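Local coordinates for protein IS607 family transposase IS1535 (Mycobacterium tuberculosis, PDB 6DGB) that probably binds DNA and exchanges its strands during IS607-family transposition, this chain being the C-terminal catalytic domain of a serine recombinase, at residues 59-70 with 88-97; 2-10 with 20-28. All coordinates share one frame; numbering follows the deposited sequence.

Both contacts belong to one four-stranded parallel sheet, in which strands 3-8 and 64-67 are neighbours. Interaction 1 (59-70 with 88-97) joins an inner strand to strand 91-94, outermost in this chain, through a run of backbone hydrogen bonds, with Arg63 and Arg90 at one end and Glu68, His69 and Asp96 at the other; it is only partly buried and reaches the second subunit. Interaction 2 (2-10 with 20-28) is buried and lays helix 14-30 on the sheet through leucine packing and one glutamine amide. The two touch directly: Val3 N and Tyr5 N probably hydrogen-bond to Val64 O and Val66 O, respectively, and Ala95 packs on Trp27.

Interaction 1: residues 59-70 with 88-97; sequences DPDARVIVVEHR and QGRRIVVADP
Gln88 opens the contact by setting its amide against the Pro60 ring, Gln88 NE2 lying 3.4 Å from Pro60 CB, while its backbone O takes a weak bond from Arg63 NH1; Arg63 NH2 bonds to Pro60 O. Gly89, with positive phi, is the C' residue of the Schellman motif that ends helix 78-86. Arg90 then reaches back to the turn at 59-62: NE (2.9 Å) and NH2 (3.2 Å) both grip Ala62 O side-on, the acceptor lying in the guanidinium plane, and NH1 bonds to Leu57 O. A bend at chi3 (66°) turns the group into this position, with Pro60 CA over one face; Arg90 CG in turn lies over the centre of the Arg63 guanidinium. Arg91 begins the paired strand, its N bonding to Arg63 O, and lays one guanidinium face on Val64 CG2, 3.8 Å from Arg91 CZ. Ile92 meets Val67, CG2 to CG2, on the face that also carries Ile65 and Val94. Val93 lies on the other face beside Val66 and bonds through both N and O, to Ile65 O (2.7 Å) and Val67 N. Val94 places CG2 3.5 Å from Arg70 NH1, whose guanidinium is tied to Glu82 through NH2. At Asp96, the backbone O accepts from His69 ND1 at 3.1 Å, from above the carbonyl plane; its carboxylate runs beside that of Glu68, which pairs with Arg19. Strands 64-67 and 91-94, parallel and joined through helix 78-86, form a beta-alpha-beta unit at one edge of the parallel sheet of the resolvase-type catalytic domain.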
ATOM      1  N   ASP A  59       5.171 -17.046  -2.914  1.00 43.21           N
ATOM      2  CA  ASP A  59       5.291 -18.456  -2.533  1.00 44.03           C
ATOM      3  C   ASP A  59       3.994 -18.925  -1.871  1.00 46.53           C
ATOM      4  O   ASP A  59       3.699 -18.477  -0.768  1.00 44.10           O
ATOM      5  CB  ASP A  59       6.514 -18.709  -1.625  1.00 45.38           C
ATOM      6  CG  ASP A  59       6.584 -20.111  -1.031  1.00 59.79           C
ATOM      7  OD1 ASP A  59       6.470 -21.100  -1.809  1.00 63.61           O
ATOM      8  OD2 ASP A  59       6.758 -20.222   0.208  1.00 63.12           O
ATOM      9  N   PRO A  60       3.209 -19.822  -2.515  1.00 44.79           N
ATOM     10  CA  PRO A  60       1.939 -20.275  -1.900  1.00 45.10           C
ATOM     11  C   PRO A  60       2.105 -21.130  -0.647  1.00 51.84           C
ATOM     12  O   PRO A  60       1.122 -21.340   0.068  1.00 51.30           O
ATOM     13  CB  PRO A  60       1.265 -21.083  -3.010  1.00 49.08           C
ATOM     14  CG  PRO A  60       2.031 -20.762  -4.250  1.00 54.31           C
ATOM     15  CD  PRO A  60       3.416 -20.448  -3.833  1.00 48.01           C
ATOM     16  N   ASP A  61       3.334 -21.637  -0.399  1.00 49.95           N
ATOM     17  CA  ASP A  61       3.667 -22.453   0.767  1.00 50.18           C
ATOM     18  C   ASP A  61       3.736 -21.621   2.051  1.00 51.29           C
ATOM     19  O   ASP A  61       3.623 -22.206   3.132  1.00 51.66           O
ATOM     20  CB  ASP A  61       5.012 -23.176   0.563  1.00 53.70           C
ATOM     21  CG  ASP A  61       4.989 -24.371  -0.366  1.00 68.98           C
ATOM     22  OD1 ASP A  61       3.905 -24.668  -0.934  1.00 73.04           O
ATOM     23  OD2 ASP A  61       6.050 -25.018  -0.520  1.00 71.85           O
ATOM     24  N   ALA A  62       3.981 -20.275   1.938  1.00 43.13           N
ATOM     25  CA  ALA A  62       4.073 -19.337   3.069  1.00 38.62           C
ATOM     26  C   ALA A  62       2.633 -19.032   3.487  1.00 41.75           C
ATOM     27  O   ALA A  62       2.062 -18.004   3.098  1.00 41.45           O
ATOM     28  CB  ALA A  62       4.821 -18.070   2.654  1.00 37.46           C
ATOM     29  N   ARG A  63       2.014 -20.002   4.198  1.00 37.64           N
ATOM     30  CA  ARG A  63       0.618 -19.942   4.639  1.00 37.14           C
ATOM     31  C   ARG A  63       0.428 -18.914   5.745  1.00 38.06           C
ATOM     32  O   ARG A  63      -0.609 -18.271   5.789  1.00 39.42           O
ATOM     33  CB  ARG A  63       0.113 -21.329   5.078  1.00 39.16           C
ATOM     34  CG  ARG A  63      -1.415 -21.506   4.980  1.00 56.91           C
ATOM     35  CD  ARG A  63      -1.819 -22.736   4.193  1.00 74.52           C
ATOM     36  NE  ARG A  63      -1.309 -22.652   2.831  1.00 86.59           N
ATOM     37  CZ  ARG A  63      -2.043 -22.397   1.757  1.00 99.46           C
ATOM     38  NH1 ARG A  63      -3.354 -22.230   1.866  1.00 85.92           N
ATOM     39  NH2 ARG A  63      -1.474 -22.316   0.562  1.00 84.96           N
ATOM     40  N   VAL A  64       1.411 -18.777   6.642  1.00 30.25           N
ATOM     41  CA  VAL A  64       1.352 -17.843   7.755  1.00 27.03           C
ATOM     42  C   VAL A  64       2.564 -16.921   7.686  1.00 26.51           C
ATOM     43  O   VAL A  64       3.697 -17.381   7.593  1.00 25.09           O
ATOM     44  CB  VAL A  64       1.187 -18.606   9.102  1.00 31.01           C
ATOM     45  CG1 VAL A  64       1.615 -17.776  10.307  1.00 30.27           C
ATOM     46  CG2 VAL A  64      -0.247 -19.068   9.279  1.00 31.43           C
ATOM     47  N   ILE A  65       2.305 -15.624   7.665  1.00 22.27           N
ATOM     48  CA  ILE A  65       3.325 -14.586   7.608  1.00 22.46           C
ATOM     49  C   ILE A  65       3.191 -13.775   8.886  1.00 27.79           C
ATOM     50  O   ILE A  65       2.201 -13.050   9.080  1.00 28.64           O
ATOM     51  CB  ILE A  65       3.202 -13.717   6.320  1.00 24.45           C
ATOM     52  CG1 ILE A  65       3.376 -14.596   5.045  1.00 24.70           C
ATOM     53  CG2 ILE A  65       4.212 -12.549   6.352  1.00 24.37           C
ATOM     54  CD1 ILE A  65       2.984 -14.008   3.842  1.00 21.70           C
ATOM     55  N   VAL A  66       4.184 -13.906   9.754  1.00 23.43           N
ATOM     56  CA  VAL A  66       4.207 -13.258  11.058  1.00 23.00           C
ATOM     57  C   VAL A  66       5.096 -12.003  11.027  1.00 27.22           C
ATOM     58  O   VAL A  66       6.284 -12.068  10.680  1.00 25.94           O
ATOM     59  CB  VAL A  66       4.586 -14.267  12.201  1.00 24.46           C
ATOM     60  CG1 VAL A  66       4.388 -13.666  13.590  1.00 24.00           C
ATOM     61  CG2 VAL A  66       3.807 -15.572  12.079  1.00 24.33           C
ATOM     62  N   VAL A  67       4.491 -10.863  11.399  1.00 25.69           N
ATOM     63  CA  VAL A  67       5.142  -9.551  11.566  1.00 26.13           C
ATOM     64  C   VAL A  67       5.030  -9.044  13.018  1.00 31.38           C
ATOM     65  O   VAL A  67       4.093  -9.435  13.717  1.00 31.64           O
ATOM     66  CB  VAL A  67       4.614  -8.486  10.581  1.00 27.53           C
ATOM     67  CG1 VAL A  67       5.261  -8.646   9.221  1.00 26.41           C
ATOM     68  CG2 VAL A  67       3.091  -8.481  10.505  1.00 26.81           C
ATOM     69  N   GLU A  68       5.917  -8.128  13.446  1.00 28.83           N
ATOM     70  CA  GLU A  68       5.818  -7.584  14.796  1.00 30.80           C
ATOM     71  C   GLU A  68       4.629  -6.637  14.847  1.00 38.44           C
ATOM     72  O   GLU A  68       3.727  -6.851  15.651  1.00 39.52           O
ATOM     73  CB  GLU A  68       7.110  -6.907  15.246  1.00 33.10           C
ATOM     74  CG  GLU A  68       7.042  -6.443  16.692  1.00 43.89           C
ATOM     75  CD  GLU A  68       8.227  -5.660  17.218  1.00 69.89           C
ATOM     76  OE1 GLU A  68       8.688  -4.728  16.520  1.00 67.14           O
ATOM     77  OE2 GLU A  68       8.632  -5.916  18.376  1.00 71.00           O
ATOM     78  N   HIS A  69       4.608  -5.623  13.968  1.00 35.93           N
ATOM     79  CA  HIS A  69       3.497  -4.694  13.854  1.00 36.66           C
ATOM     80  C   HIS A  69       3.090  -4.800  12.406  1.00 40.34           C
ATOM     81  O   HIS A  69       3.888  -5.279  11.588  1.00 38.76           O
ATOM     82  CB  HIS A  69       3.920  -3.238  14.160  1.00 38.84           C
ATOM     83  CG  HIS A  69       4.479  -2.960  15.534  1.00 44.82           C
ATOM     84  ND1 HIS A  69       4.108  -3.707  16.652  1.00 48.10           N
ATOM     85  CD2 HIS A  69       5.347  -1.994  15.930  1.00 47.76           C
ATOM     86  CE1 HIS A  69       4.783  -3.193  17.673  1.00 48.79           C
ATOM     87  NE2 HIS A  69       5.547  -2.168  17.289  1.00 49.19           N
ATOM     88  N   ARG A  70       1.853  -4.346  12.083  1.00 37.57           N
ATOM     89  CA  ARG A  70       1.274  -4.309  10.727  1.00 35.87           C
ATOM     90  C   ARG A  70       2.139  -3.495   9.758  1.00 38.90           C
ATOM     91  O   ARG A  70       2.411  -3.970   8.656  1.00 39.11           O
ATOM     92  CB  ARG A  70      -0.140  -3.705  10.768  1.00 36.64           C
ATOM     93  CG  ARG A  70      -1.250  -4.669  10.366  1.00 46.35           C
ATOM     94  CD  ARG A  70      -2.641  -4.069  10.531  1.00 54.04           C
ATOM     95  NE  ARG A  70      -3.686  -4.954  10.005  1.00 67.10           N
ATOM     96  CZ  ARG A  70      -4.151  -6.028  10.638  1.00 88.78           C
ATOM     97  NH1 ARG A  70      -3.660  -6.377  11.820  1.00 75.76           N
ATOM     98  NH2 ARG A  70      -5.102  -6.767  10.088  1.00 84.25           N
ATOM     99  N   GLN A  88      -6.545 -17.501  -0.944  1.00 35.11           N
ATOM    100  CA  GLN A  88      -5.669 -18.649  -1.110  1.00 36.01           C
ATOM    101  C   GLN A  88      -5.418 -19.383   0.226  1.00 38.70           C
ATOM    102  O   GLN A  88      -4.517 -20.212   0.306  1.00 36.94           O
ATOM    103  CB  GLN A  88      -4.354 -18.234  -1.789  1.00 37.08           C
ATOM    104  CG  GLN A  88      -3.740 -19.385  -2.585  1.00 76.33           C
ATOM    105  CD  GLN A  88      -2.330 -19.182  -3.081  1.00104.97           C
ATOM    106  OE1 GLN A  88      -1.643 -18.205  -2.753  1.00 96.14           O
ATOM    107  NE2 GLN A  88      -1.870 -20.124  -3.899  1.00103.38           N
ATOM    108  N   GLY A  89      -6.233 -19.078   1.241  1.00 36.95           N
ATOM    109  CA  GLY A  89      -6.170 -19.659   2.583  1.00 36.66           C
ATOM    110  C   GLY A  89      -4.892 -19.385   3.357  1.00 40.33           C
ATOM    111  O   GLY A  89      -4.501 -20.163   4.241  1.00 39.25           O
ATOM    112  N   ARG A  90      -4.231 -18.273   3.007  1.00 36.65           N
ATOM    113  CA  ARG A  90      -2.993 -17.790   3.614  1.00 34.33           C
ATOM    114  C   ARG A  90      -3.334 -16.544   4.444  1.00 37.36           C
ATOM    115  O   ARG A  90      -4.295 -15.822   4.112  1.00 37.80           O
ATOM    116  CB  ARG A  90      -1.955 -17.452   2.522  1.00 33.50           C
ATOM    117  CG  ARG A  90      -1.582 -18.624   1.606  1.00 34.61           C
ATOM    118  CD  ARG A  90      -0.822 -18.161   0.386  1.00 31.17           C
ATOM    119  NE  ARG A  90       0.481 -17.608   0.743  1.00 40.12           N
ATOM    120  CZ  ARG A  90       1.165 -16.753  -0.011  1.00 50.70           C
ATOM    121  NH1 ARG A  90       0.681 -16.353  -1.186  1.00 30.49           N
ATOM    122  NH2 ARG A  90       2.340 -16.290   0.403  1.00 23.45           N
ATOM    123  N   ARG A  91      -2.567 -16.291   5.525  1.00 32.55           N
ATOM    124  CA  ARG A  91      -2.844 -15.149   6.397  1.00 31.67           C
ATOM    125  C   ARG A  91      -1.611 -14.468   6.998  1.00 33.09           C
ATOM    126  O   ARG A  91      -0.530 -15.047   7.066  1.00 33.00           O
ATOM    127  CB  ARG A  91      -3.845 -15.528   7.516  1.00 34.25           C
ATOM    128  CG  ARG A  91      -3.332 -16.532   8.523  1.00 44.97           C
ATOM    129  CD  ARG A  91      -4.349 -16.794   9.614  1.00 56.53           C
ATOM    130  NE  ARG A  91      -3.828 -17.747  10.593  1.00 53.02           N
ATOM    131  CZ  ARG A  91      -3.895 -19.069  10.454  1.00 62.99           C
ATOM    132  NH1 ARG A  91      -4.480 -19.604   9.383  1.00 56.61           N
ATOM    133  NH2 ARG A  91      -3.379 -19.865  11.382  1.00 30.97           N
ATOM    134  N   ILE A  92      -1.819 -13.218   7.446  1.00 27.53           N
ATOM    135  CA  ILE A  92      -0.839 -12.365   8.109  1.00 24.60           C
ATOM    136  C   ILE A  92      -1.160 -12.352   9.602  1.00 30.29           C
ATOM    137  O   ILE A  92      -2.286 -12.020  10.000  1.00 30.21           O
ATOM    138  CB  ILE A  92      -0.852 -10.941   7.491  1.00 25.15           C
ATOM    139  CG1 ILE A  92      -0.230 -10.960   6.092  1.00 23.86           C
ATOM    140  CG2 ILE A  92      -0.147  -9.918   8.388  1.00 25.26           C
ATOM    141  CD1 ILE A  92      -0.873 -10.222   5.183  1.00 23.42           C
ATOM    142  N   VAL A  93      -0.165 -12.709  10.429  1.00 27.36           N
ATOM    143  CA  VAL A  93      -0.328 -12.673  11.881  1.00 26.92           C
ATOM    144  C   VAL A  93       0.466 -11.463  12.418  1.00 34.64           C
ATOM    145  O   VAL A  93       1.567 -11.200  11.938  1.00 33.75           O
ATOM    146  CB  VAL A  93       0.022 -14.020  12.574  1.00 28.98           C
ATOM    147  CG1 VAL A  93      -0.271 -13.957  14.063  1.00 29.79           C
ATOM    148  CG2 VAL A  93      -0.743 -15.177  11.948  1.00 28.33           C
ATOM    149  N   VAL A  94      -0.136 -10.685  13.340  1.00 35.29           N
ATOM    150  CA  VAL A  94       0.517  -9.532  13.980  1.00 36.02           C
ATOM    151  C   VAL A  94       0.778  -9.893  15.440  1.00 44.68           C
ATOM    152  O   VAL A  94      -0.164 -10.146  16.191  1.00 46.16           O
ATOM    153  CB  VAL A  94      -0.277  -8.215  13.819  1.00 38.62           C
ATOM    154  CG1 VAL A  94       0.496  -7.046  14.412  1.00 38.44           C
ATOM    155  CG2 VAL A  94      -0.579  -7.949  12.348  1.00 37.06           C
ATOM    156  N   ALA A  95       2.054  -9.962  15.818  1.00 44.02           N
ATOM    157  CA  ALA A  95       2.528 -10.368  17.160  1.00 46.36           C
ATOM    158  C   ALA A  95       2.370  -9.318  18.267  1.00 56.27           C
ATOM    159  O   ALA A  95       2.417  -9.680  19.445  1.00 58.64           O
ATOM    160  CB  ALA A  95       3.984 -10.819  17.083  1.00 46.75           C
ATOM    161  N   ASP A  96       2.224  -8.035  17.894  1.00 55.22           N
ATOM    162  CA  ASP A  96       2.091  -6.894  18.809  1.00 57.56           C
ATOM    163  C   ASP A  96       1.253  -5.765  18.172  1.00 62.27           C
ATOM    164  O   ASP A  96       1.489  -5.408  17.015  1.00 59.56           O
ATOM    165  CB  ASP A  96       3.485  -6.314  19.168  1.00 60.84           C
ATOM    166  CG  ASP A  96       4.143  -6.761  20.469  1.00 83.50           C
ATOM    167  OD1 ASP A  96       3.449  -7.391  21.308  1.00 88.20           O
ATOM    168  OD2 ASP A  96       5.353  -6.450  20.662  1.00 90.20           O
ATOM    169  N   PRO A  97       0.350  -5.110  18.935  1.00 61.84           N
ATOM    170  CA  PRO A  97      -0.415  -3.995  18.361  1.00 65.88           C
ATOM    171  C   PRO A  97       0.359  -2.679  18.444  1.00 90.94           C
ATOM    172  O   PRO A  97       0.542  -1.990  17.438  1.00 54.47           O
ATOM    173  CB  PRO A  97      -1.689  -3.967  19.213  1.00 68.62           C
ATOM    174  CG  PRO A  97      -1.537  -5.090  20.255  1.00 72.89           C
ATOM    175  CD  PRO A  97      -0.076  -5.375  20.322  1.00 67.00           C
TER

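Interaction 2: residues 2-10 with 20-28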
ATOM      1  N   VAL A   2       5.402 -21.412   8.080  1.00 34.92           N
ATOM      2  CA  VAL A   2       5.268 -20.195   8.877  1.00 32.82           C
ATOM      3  C   VAL A   2       6.526 -19.389   8.602  1.00 34.26           C
ATOM      4  O   VAL A   2       7.628 -19.924   8.700  1.00 34.46           O
ATOM      5  CB  VAL A   2       5.047 -20.463  10.405  1.00 36.42           C
ATOM      6  CG1 VAL A   2       4.898 -19.165  11.197  1.00 35.21           C
ATOM      7  CG2 VAL A   2       3.849 -21.374  10.657  1.00 36.61           C
ATOM      8  N   VAL A   3       6.359 -18.124   8.201  1.00 28.85           N
ATOM      9  CA  VAL A   3       7.464 -17.226   7.858  1.00 27.31           C
ATOM     10  C   VAL A   3       7.484 -16.110   8.875  1.00 29.77           C
ATOM     11  O   VAL A   3       6.466 -15.464   9.100  1.00 28.52           O
ATOM     12  CB  VAL A   3       7.387 -16.663   6.396  1.00 30.12           C
ATOM     13  CG1 VAL A   3       8.631 -15.864   6.039  1.00 30.16           C
ATOM     14  CG2 VAL A   3       7.196 -17.772   5.383  1.00 30.53           C
ATOM     15  N   LEU A   4       8.630 -15.898   9.512  1.00 27.06           N
ATOM     16  CA  LEU A   4       8.765 -14.794  10.434  1.00 26.64           C
ATOM     17  C   LEU A   4       9.431 -13.718   9.603  1.00 33.18           C
ATOM     18  O   LEU A   4      10.393 -14.016   8.896  1.00 34.43           O
ATOM     19  CB  LEU A   4       9.570 -15.164  11.667  1.00 27.51           C
ATOM     20  CG  LEU A   4       9.106 -16.380  12.487  1.00 30.53           C
ATOM     21  CD1 LEU A   4       9.946 -16.531  13.733  1.00 30.83           C
ATOM     22  CD2 LEU A   4       7.651 -16.293  12.885  1.00 29.60           C
ATOM     23  N   TYR A   5       8.848 -12.504   9.586  1.00 29.11           N
ATOM     24  CA  TYR A   5       9.349 -11.415   8.754  1.00 28.71           C
ATOM     25  C   TYR A   5       9.596 -10.110   9.543  1.00 32.76           C
ATOM     26  O   TYR A   5       8.716  -9.618  10.246  1.00 29.94           O
ATOM     27  CB  TYR A   5       8.407 -11.217   7.555  1.00 28.57           C
ATOM     28  CG  TYR A   5       8.804 -10.097   6.624  1.00 30.37           C
ATOM     29  CD1 TYR A   5       9.669 -10.322   5.556  1.00 33.01           C
ATOM     30  CD2 TYR A   5       8.274  -8.819   6.775  1.00 30.43           C
ATOM     31  CE1 TYR A   5      10.037  -9.293   4.691  1.00 33.91           C
ATOM     32  CE2 TYR A   5       8.622  -7.783   5.907  1.00 31.48           C
ATOM     33  CZ  TYR A   5       9.500  -8.026   4.863  1.00 41.97           C
ATOM     34  OH  TYR A   5       9.826  -6.996   4.014  1.00 44.91           O
ATOM     35  N   ALA A   6      10.819  -9.567   9.408  1.00 32.45           N
ATOM     36  CA  ALA A   6      11.326  -8.341  10.046  1.00 32.56           C
ATOM     37  C   ALA A   6      11.744  -7.337   8.988  1.00 34.95           C
ATOM     38  O   ALA A   6      12.400  -7.707   8.015  1.00 34.11           O
ATOM     39  CB  ALA A   6      12.523  -8.671  10.930  1.00 34.87           C
ATOM     40  N   ARG A   7      11.360  -6.070   9.173  1.00 32.44           N
ATOM     41  CA  ARG A   7      11.736  -4.986   8.258  1.00 32.97           C
ATOM     42  C   ARG A   7      12.222  -3.739   8.986  1.00 39.50           C
ATOM     43  O   ARG A   7      11.774  -3.428  10.090  1.00 36.75           O
ATOM     44  CB  ARG A   7      10.626  -4.631   7.228  1.00 30.18           C
ATOM     45  CG  ARG A   7      11.141  -3.797   6.035  1.00 29.53           C
ATOM     46  CD  ARG A   7      10.073  -3.101   5.221  1.00 28.63           C
ATOM     47  NE  ARG A   7       9.010  -2.509   6.030  1.00 31.18           N
ATOM     48  CZ  ARG A   7       9.022  -1.277   6.529  1.00 47.50           C
ATOM     49  NH1 ARG A   7      10.043  -0.462   6.283  1.00 32.47           N
ATOM     50  NH2 ARG A   7       8.006  -0.844   7.265  1.00 34.09           N
ATOM     51  N   VAL A   8      13.141  -3.031   8.325  1.00 41.65           N
ATOM     52  CA  VAL A   8      13.722  -1.765   8.740  1.00 44.45           C
ATOM     53  C   VAL A   8      13.954  -0.866   7.469  1.00 51.55           C
ATOM     54  O   VAL A   8      14.215  -1.391   6.380  1.00 50.05           O
ATOM     55  CB  VAL A   8      14.944  -2.064   9.643  1.00 51.28           C
ATOM     56  CG1 VAL A   8      16.220  -1.370   9.195  1.00 53.25           C
ATOM     57  CG2 VAL A   8      14.623  -1.790  11.106  1.00 51.58           C
ATOM     58  N   SER A   9      13.763   0.466   7.601  1.00 51.82           N
ATOM     59  CA  SER A   9      13.893   1.433   6.490  1.00 52.98           C
ATOM     60  C   SER A   9      15.324   1.676   6.002  1.00 64.76           C
ATOM     61  O   SER A   9      15.581   1.604   4.794  1.00 65.28           O
ATOM     62  CB  SER A   9      13.246   2.771   6.845  1.00 54.11           C
ATOM     63  OG  SER A   9      11.833   2.704   6.768  1.00 58.28           O
ATOM     64  N   SER A  10      16.233   2.015   6.932  1.00 66.29           N
ATOM     65  CA  SER A  10      17.632   2.319   6.637  1.00 70.35           C
ATOM     66  C   SER A  10      18.538   1.365   7.378  1.00 79.91           C
ATOM     67  O   SER A  10      18.200   0.964   8.494  1.00 80.26           O
ATOM     68  CB  SER A  10      17.958   3.753   7.053  1.00 75.61           C
ATOM     69  OG  SER A  10      19.354   3.985   7.167  1.00 88.60           O
ATOM     70  N   GLN A  20      12.884  -7.137  16.622  1.00 38.83           N
ATOM     71  CA  GLN A  20      11.869  -7.822  15.824  1.00 36.03           C
ATOM     72  C   GLN A  20      12.089  -9.341  15.803  1.00 37.98           C
ATOM     73  O   GLN A  20      11.192 -10.074  16.194  1.00 37.00           O
ATOM     74  CB  GLN A  20      11.822  -7.239  14.408  1.00 35.48           C
ATOM     75  CG  GLN A  20      11.024  -5.948  14.349  1.00 37.50           C
ATOM     76  CD  GLN A  20      11.172  -5.217  13.048  1.00 40.68           C
ATOM     77  OE1 GLN A  20      10.586  -5.582  12.029  1.00 35.47           O
ATOM     78  NE2 GLN A  20      11.907  -4.123  13.077  1.00 35.38           N
ATOM     79  N   VAL A  21      13.290  -9.810  15.423  1.00 36.25           N
ATOM     80  CA  VAL A  21      13.654 -11.231  15.400  1.00 36.30           C
ATOM     81  C   VAL A  21      13.425 -11.854  16.781  1.00 40.11           C
ATOM     82  O   VAL A  21      12.886 -12.956  16.858  1.00 39.32           O
ATOM     83  CB  VAL A  21      15.112 -11.436  14.890  1.00 40.77           C
ATOM     84  CG1 VAL A  21      15.581 -12.888  15.014  1.00 41.27           C
ATOM     85  CG2 VAL A  21      15.253 -10.967  13.454  1.00 39.50           C
ATOM     86  N   ALA A  22      13.798 -11.139  17.863  1.00 39.28           N
ATOM     87  CA  ALA A  22      13.638 -11.618  19.236  1.00 40.48           C
ATOM     88  C   ALA A  22      12.154 -11.792  19.606  1.00 41.12           C
ATOM     89  O   ALA A  22      11.747 -12.890  20.011  1.00 39.21           O
ATOM     90  CB  ALA A  22      14.345 -10.692  20.217  1.00 43.34           C
ATOM     91  N   ARG A  23      11.339 -10.736  19.407  1.00 38.11           N
ATOM     92  CA  ARG A  23       9.906 -10.814  19.676  1.00 36.73           C
ATOM     93  C   ARG A  23       9.246 -11.917  18.799  1.00 37.77           C
ATOM     94  O   ARG A  23       8.501 -12.728  19.355  1.00 37.34           O
ATOM     95  CB  ARG A  23       9.240  -9.426  19.575  1.00 38.53           C
ATOM     96  CG  ARG A  23       7.692  -9.410  19.649  1.00 59.06           C
ATOM     97  CD  ARG A  23       7.091  -9.834  20.994  1.00 76.61           C
ATOM     98  NE  ARG A  23       5.837 -10.570  20.804  1.00 84.90           N
ATOM     99  CZ  ARG A  23       5.543 -11.730  21.388  1.00100.51           C
ATOM    100  NH1 ARG A  23       6.390 -12.282  22.252  1.00 87.97           N
ATOM    101  NH2 ARG A  23       4.387 -12.337  21.130  1.00 84.08           N
ATOM    102  N   LEU A  24       9.633 -12.036  17.494  1.00 33.01           N
ATOM    103  CA  LEU A  24       9.132 -13.057  16.550  1.00 31.50           C
ATOM    104  C   LEU A  24       9.446 -14.512  16.910  1.00 37.90           C
ATOM    105  O   LEU A  24       8.615 -15.386  16.654  1.00 37.01           O
ATOM    106  CB  LEU A  24       9.591 -12.790  15.119  1.00 30.73           C
ATOM    107  CG  LEU A  24       8.914 -11.626  14.380  1.00 33.33           C
ATOM    108  CD1 LEU A  24       9.347 -11.583  12.957  1.00 33.11           C
ATOM    109  CD2 LEU A  24       7.420 -11.698  14.462  1.00 33.06           C
ATOM    110  N   THR A  25      10.648 -14.788  17.464  1.00 37.23           N
ATOM    111  CA  THR A  25      11.001 -16.145  17.869  1.00 38.07           C
ATOM    112  C   THR A  25      10.388 -16.462  19.199  1.00 42.26           C
ATOM    113  O   THR A  25      10.106 -17.629  19.457  1.00 42.75           O
ATOM    114  CB  THR A  25      12.490 -16.439  17.807  1.00 51.51           C
ATOM    115  OG1 THR A  25      13.222 -15.264  18.126  1.00 52.62           O
ATOM    116  CG2 THR A  25      12.909 -16.989  16.459  1.00 49.33           C
ATOM    117  N   ALA A  26      10.128 -15.429  20.034  1.00 38.44           N
ATOM    118  CA  ALA A  26       9.444 -15.624  21.311  1.00 38.51           C
ATOM    119  C   ALA A  26       8.022 -16.070  20.963  1.00 42.00           C
ATOM    120  O   ALA A  26       7.517 -17.027  21.563  1.00 42.60           O
ATOM    121  CB  ALA A  26       9.411 -14.330  22.105  1.00 39.59           C
ATOM    122  N   TRP A  27       7.419 -15.423  19.931  1.00 36.31           N
ATOM    123  CA  TRP A  27       6.081 -15.721  19.420  1.00 35.21           C
ATOM    124  C   TRP A  27       6.040 -17.181  18.977  1.00 42.66           C
ATOM    125  O   TRP A  27       5.243 -17.942  19.516  1.00 45.51           O
ATOM    126  CB  TRP A  27       5.710 -14.759  18.276  1.00 31.57           C
ATOM    127  CG  TRP A  27       4.303 -14.895  17.765  1.00 31.40           C
ATOM    128  CD1 TRP A  27       3.236 -14.097  18.068  1.00 34.23           C
ATOM    129  CD2 TRP A  27       3.834 -15.840  16.798  1.00 30.45           C
ATOM    130  NE1 TRP A  27       2.124 -14.508  17.368  1.00 32.80           N
ATOM    131  CE2 TRP A  27       2.465 -15.579  16.584  1.00 33.65           C
ATOM    132  CE3 TRP A  27       4.440 -16.903  16.097  1.00 31.59           C
ATOM    133  CZ2 TRP A  27       1.688 -16.357  15.726  1.00 32.70           C
ATOM    134  CZ3 TRP A  27       3.672 -17.675  15.249  1.00 32.34           C
ATOM    135  CH2 TRP A  27       2.320 -17.393  15.057  1.00 32.83           C
ATOM    136  N   ALA A  28       6.949 -17.591  18.079  1.00 38.12           N
ATOM    137  CA  ALA A  28       7.028 -18.951  17.563  1.00 38.33           C
ATOM    138  C   ALA A  28       7.246 -20.031  18.613  1.00 44.04           C
ATOM    139  O   ALA A  28       6.570 -21.045  18.514  1.00 45.41           O
ATOM    140  CB  ALA A  28       8.090 -19.047  16.487  1.00 39.05           C
TER
HETATM  141  O   HOH W   1       8.293  -7.790  12.153  1.00 18.26           O
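Gln20 OE1 is held from two sources: Arg7 N donates to it at 3.0 Å, tilted 32° from the amide carbonyl plane, and a water donates to Gln20 OE1 at 3.2 Å. The same water also donates to Tyr5 O. The Gln20 amide turns NE2 to Arg7 O, which lies in the amide plane at 3.1 Å, so one side chain serves both the N-H and the C=O of a single strand residue. CG stands anti to the carbonyl carbon (chi1 -81°) and the chain runs extended beyond it, carrying the amide from the helix to the strand backbone. Gln20 CB meanwhile rests on Ala6 CB. The Arg7 side chain leaves the other side of the strand, where its guanidinium bonds to the backbone oxygens of Gly43, Asp71 and Arg72.

One turn along the helix the contact becomes apolar. Leu24 brings CD1 over the strand backbone, 3.4 Å from Tyr5 O and 3.8 Å from Leu4 CB. Leu4 lays CD1 on the helix backbone, 3.4 Å from Leu24 O, and the same methyl touches Thr25 CG2 and Ala28 CB. Thr25 turns its hydroxyl OG1 back to Val21 O at 2.7 Å, an oxygen that Thr25 N reaches from the opposite face of its plane. At the far end, Val2 CG1 meets the Trp27 ring, which also has a cation-pi partner in Arg31. Val66 of the neighbouring strand extends the apolar floor beneath Leu24 and Trp27.

Strand 3-8 and helix segment 20-28 run nearly antiparallel (162°); they are the first half of the beta-alpha-beta unit completed by strand 37-42. The chemistry implies division of labour: leucine packing covers the sheet without directional bonds, whereas the glutamine amide ties the helix to one strand residue and satisfies buried backbone groups.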